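Local coordinates for protein uroporphyrinogen III synthase (Thermus thermophilus, PDB 1WCW) that probably catalyses the ring closure of hydroxymethylbilane, with inversion of its last pyrrole, to uroporphyrinogen III, the macrocyclic precursor of haem and related tetrapyrroles, at residues Ala135-Gly140 against Leu160-His165. Sequence-based numbering, arbitrary orientation.
Sequences ALQLYG and LMPYRH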
ATOM      1  N   ALA A 135      19.288   4.806   2.080  1.00  9.77           N
ATOM      2  CA  ALA A 135      18.638   4.303   0.874  1.00  8.88           C
ATOM      3  C   ALA A 135      17.187   4.048   1.229  1.00  9.68           C
ATOM      4  O   ALA A 135      16.894   3.404   2.259  1.00 12.66           O
ATOM      5  CB  ALA A 135      19.283   3.009   0.461  1.00 11.65           C
ATOM      6  N   LEU A 136      16.271   4.582   0.447  1.00  9.20           N
ATOM      7  CA  LEU A 136      14.850   4.466   0.715  1.00  8.52           C
ATOM      8  C   LEU A 136      14.196   3.774  -0.470  1.00  8.30           C
ATOM      9  O   LEU A 136      14.220   4.315  -1.605  1.00  9.77           O
ATOM     10  CB  LEU A 136      14.282   5.887   0.935  1.00 10.37           C
ATOM     11  CG  LEU A 136      12.776   5.967   1.014  1.00 11.08           C
ATOM     12  CD1 LEU A 136      12.212   5.205   2.171  1.00 13.49           C
ATOM     13  CD2 LEU A 136      12.424   7.395   1.171  1.00 11.87           C
ATOM     14  N   GLN A 137      13.590   2.636  -0.257  1.00  8.42           N
ATOM     15  CA  GLN A 137      12.891   1.946  -1.333  1.00  6.79           C
ATOM     16  C   GLN A 137      11.455   2.460  -1.386  1.00  8.93           C
ATOM     17  O   GLN A 137      10.726   2.421  -0.381  1.00  9.77           O
ATOM     18  CB  GLN A 137      12.892   0.460  -1.030  1.00  9.87           C
ATOM     19  CG  GLN A 137      12.064  -0.398  -2.015  1.00 10.33           C
ATOM     20  CD  GLN A 137      10.663  -0.696  -1.476  1.00  9.12           C
ATOM     21  OE1 GLN A 137       9.644  -0.477  -2.174  1.00 12.11           O
ATOM     22  NE2 GLN A 137      10.605  -1.193  -0.313  1.00  6.73           N
ATOM     23  N   LEU A 138      11.046   2.955  -2.559  1.00 10.05           N
ATOM     24  CA  LEU A 138       9.731   3.547  -2.849  1.00 11.56           C
ATOM     25  C   LEU A 138       8.963   2.667  -3.826  1.00 10.57           C
ATOM     26  O   LEU A 138       9.459   1.659  -4.364  1.00 11.09           O
ATOM     27  CB  LEU A 138      10.018   4.873  -3.498  1.00 14.37           C
ATOM     28  CG  LEU A 138      10.822   5.844  -2.640  1.00 16.68           C
ATOM     29  CD1 LEU A 138      11.302   7.042  -3.493  1.00 22.12           C
ATOM     30  CD2 LEU A 138       9.945   6.305  -1.449  1.00 19.42           C
ATOM     31  N   TYR A 139       7.706   3.044  -4.008  1.00 12.44           N
ATOM     32  CA  TYR A 139       6.790   2.306  -4.858  1.00 11.81           C
ATOM     33  C   TYR A 139       5.921   3.235  -5.716  1.00 13.55           C
ATOM     34  O   TYR A 139       4.839   2.851  -6.128  1.00 15.36           O
ATOM     35  CB  TYR A 139       5.938   1.377  -4.049  1.00 14.03           C
ATOM     36  CG  TYR A 139       5.296   2.029  -2.877  1.00 13.36           C
ATOM     37  CD1 TYR A 139       4.057   2.693  -2.977  1.00 15.02           C
ATOM     38  CD2 TYR A 139       5.913   1.982  -1.602  1.00 13.31           C
ATOM     39  CE1 TYR A 139       3.420   3.293  -1.834  1.00 12.59           C
ATOM     40  CE2 TYR A 139       5.329   2.552  -0.498  1.00 12.74           C
ATOM     41  CZ  TYR A 139       4.069   3.209  -0.617  1.00 11.82           C
ATOM     42  OH  TYR A 139       3.444   3.731   0.451  1.00 14.63           O
ATOM     43  N   GLY A 140       6.416   4.419  -5.993  1.00 12.30           N
ATOM     44  CA  GLY A 140       5.733   5.347  -6.915  1.00 15.58           C
ATOM     45  C   GLY A 140       4.966   6.498  -6.318  1.00 17.69           C
ATOM     46  O   GLY A 140       4.624   7.415  -7.027  1.00 20.54           O
ATOM     47  N   LEU A 160      15.199   4.569  -4.274  1.00 10.55           N
ATOM     48  CA  LEU A 160      15.251   3.397  -5.164  1.00 10.39           C
ATOM     49  C   LEU A 160      13.834   3.019  -5.448  1.00 10.82           C
ATOM     50  O   LEU A 160      13.119   2.619  -4.560  1.00 13.89           O
ATOM     51  CB  LEU A 160      15.951   2.226  -4.475  1.00 13.49           C
ATOM     52  CG  LEU A 160      17.436   2.466  -4.112  1.00 12.20           C
ATOM     53  CD1 LEU A 160      17.744   1.802  -2.787  1.00 18.81           C
ATOM     54  CD2 LEU A 160      18.351   1.872  -5.183  1.00 19.60           C
ATOM     55  N   MET A 161      13.407   3.141  -6.711  1.00 10.98           N
ATOM     56  CA  MET A 161      12.012   2.857  -7.062  1.00 13.15           C
ATOM     57  C   MET A 161      11.993   1.756  -8.098  1.00 10.06           C
ATOM     58  O   MET A 161      11.982   2.054  -9.349  1.00 13.59           O
ATOM     59  CB  MET A 161      11.390   4.153  -7.546  1.00 14.41           C
ATOM     60  CG  MET A 161       9.909   4.011  -7.775  1.00 15.22           C
ATOM     61  SD  MET A 161       9.164   5.535  -8.504  1.00 22.37           S
ATOM     62  CE  MET A 161       9.402   6.621  -7.159  1.00 27.75           C
ATOM     63  N   PRO A 162      11.812   0.533  -7.666  1.00  9.58           N
ATOM     64  CA  PRO A 162      11.848  -0.586  -8.641  1.00 11.53           C
ATOM     65  C   PRO A 162      10.533  -0.819  -9.380  1.00 14.50           C
ATOM     66  O   PRO A 162      10.455  -1.562 -10.399  1.00 14.88           O
ATOM     67  CB  PRO A 162      12.251  -1.783  -7.776  1.00 15.13           C
ATOM     68  CG  PRO A 162      11.785  -1.410  -6.363  1.00 16.79           C
ATOM     69  CD  PRO A 162      11.910   0.085  -6.246  1.00  9.88           C
ATOM     70  N   TYR A 163       9.481  -0.227  -8.852  1.00 13.39           N
ATOM     71  CA  TYR A 163       8.169  -0.340  -9.500  1.00 13.53           C
ATOM     72  C   TYR A 163       7.344   0.833  -9.046  1.00 11.11           C
ATOM     73  O   TYR A 163       7.691   1.547  -8.080  1.00 12.39           O
ATOM     74  CB  TYR A 163       7.480  -1.660  -9.179  1.00 15.37           C
ATOM     75  CG  TYR A 163       6.984  -1.808  -7.746  1.00 13.54           C
ATOM     76  CD1 TYR A 163       7.841  -2.156  -6.722  1.00 14.87           C
ATOM     77  CD2 TYR A 163       5.685  -1.546  -7.417  1.00 15.37           C
ATOM     78  CE1 TYR A 163       7.430  -2.254  -5.384  1.00 15.52           C
ATOM     79  CE2 TYR A 163       5.239  -1.633  -6.100  1.00 16.95           C
ATOM     80  CZ  TYR A 163       6.108  -1.996  -5.093  1.00 12.33           C
ATOM     81  OH  TYR A 163       5.687  -2.096  -3.782  1.00 15.11           O
ATOM     82  N   ARG A 164       6.232   1.055  -9.729  1.00 12.98           N
ATOM     83  CA  ARG A 164       5.378   2.177  -9.406  1.00 14.29           C
ATOM     84  C   ARG A 164       3.921   1.801  -9.382  1.00 14.64           C
ATOM     85  O   ARG A 164       3.413   1.185 -10.307  1.00 14.39           O
ATOM     86  CB  ARG A 164       5.476   3.287 -10.456  1.00 19.51           C
ATOM     87  CG  ARG A 164       6.776   4.024 -10.633  1.00 28.03           C
ATOM     88  CD  ARG A 164       6.603   4.970 -11.839  1.00 34.62           C
ATOM     89  NE  ARG A 164       7.077   6.309 -11.549  1.00 41.01           N
ATOM     90  CZ  ARG A 164       7.125   7.266 -12.458  1.00 45.02           C
ATOM     91  NH1 ARG A 164       7.572   8.471 -12.128  1.00 49.48           N
ATOM     92  NH2 ARG A 164       6.711   7.000 -13.696  1.00 43.94           N
ATOM     93  N   HIS A 165       3.230   2.201  -8.340  1.00 12.45           N
ATOM     94  CA  HIS A 165       1.759   2.120  -8.308  1.00 11.62           C
ATOM     95  C   HIS A 165       1.368   3.500  -8.772  1.00 12.89           C
ATOM     96  O   HIS A 165       1.908   4.520  -8.292  1.00 15.55           O
ATOM     97  CB  HIS A 165       1.219   1.922  -6.870  1.00 13.87           C
ATOM     98  CG  HIS A 165       1.349   0.548  -6.411  1.00 13.50           C
ATOM     99  ND1 HIS A 165       1.824   0.168  -5.177  1.00 16.85           N
ATOM    100  CD2 HIS A 165       1.071  -0.605  -7.063  1.00 15.68           C
ATOM    101  CE1 HIS A 165       1.834  -1.145  -5.086  1.00 13.96           C
ATOM    102  NE2 HIS A 165       1.383  -1.641  -6.223  1.00 19.67           N
TER
HETATM  103  O   HOH W   1       1.585   7.017  -7.251  1.00 29.85           O
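Ala135 meets Leu160 through methyl groups, its CB lying 3.8 Å from Leu160 CD1; a residue this small lets the branched leucine come close, and helix 50-57 packs on both. Next along the strand, Leu136 contributes its carbonyl, which accepts a hydrogen bond from Leu160 N at 2.9 Å. Leu160 then answers with its own carbonyl, whose O takes the nearly straight N-H of Leu138 (169° at the hydrogen) and also lies 3.3 Å from Gln137 CA in a CA-H...O contact. Gln137 and Leu160 are thus bridged in parallel register, as expected of neighbouring strands in a beta-alpha-beta crossover: strand 132-137 leads through helix 144-152 into strand 155-167, within a mixed sheet. Beyond this bridge the regular pairing lapses. Pro162, which has no N-H to offer, sets its ring CD 3.5 Å from Leu138 O, while the flexible thioether of Met161 bends at its last torsion (chi3 -66°) and brings CE against Leu138 CB and close to Gly140. Tyr139 restores the link, its O receiving His165 N at 2.8 Å. With CG held between backbone N and carbonyl carbon (chi1 50°), the Tyr139 ring points clear of residues 160-165, leaving CB to meet the phenol end of Tyr163, 3.5 Å from CZ. Tyr139 CA lies over one face of that ring. Both phenols suit this place because each offers carbon surface and a hydroxyl: Tyr139 OH is hydrogen-bonded to Arg97 and Tyr163 OH to Thr67. Gly140 brings its CA within 4.0 Å of Arg164 CA; having no side chain, glycine tolerates both its positive phi and the close backbone of Arg164 and His165. One water donates to His165 O and, weakly, to Gly140 O.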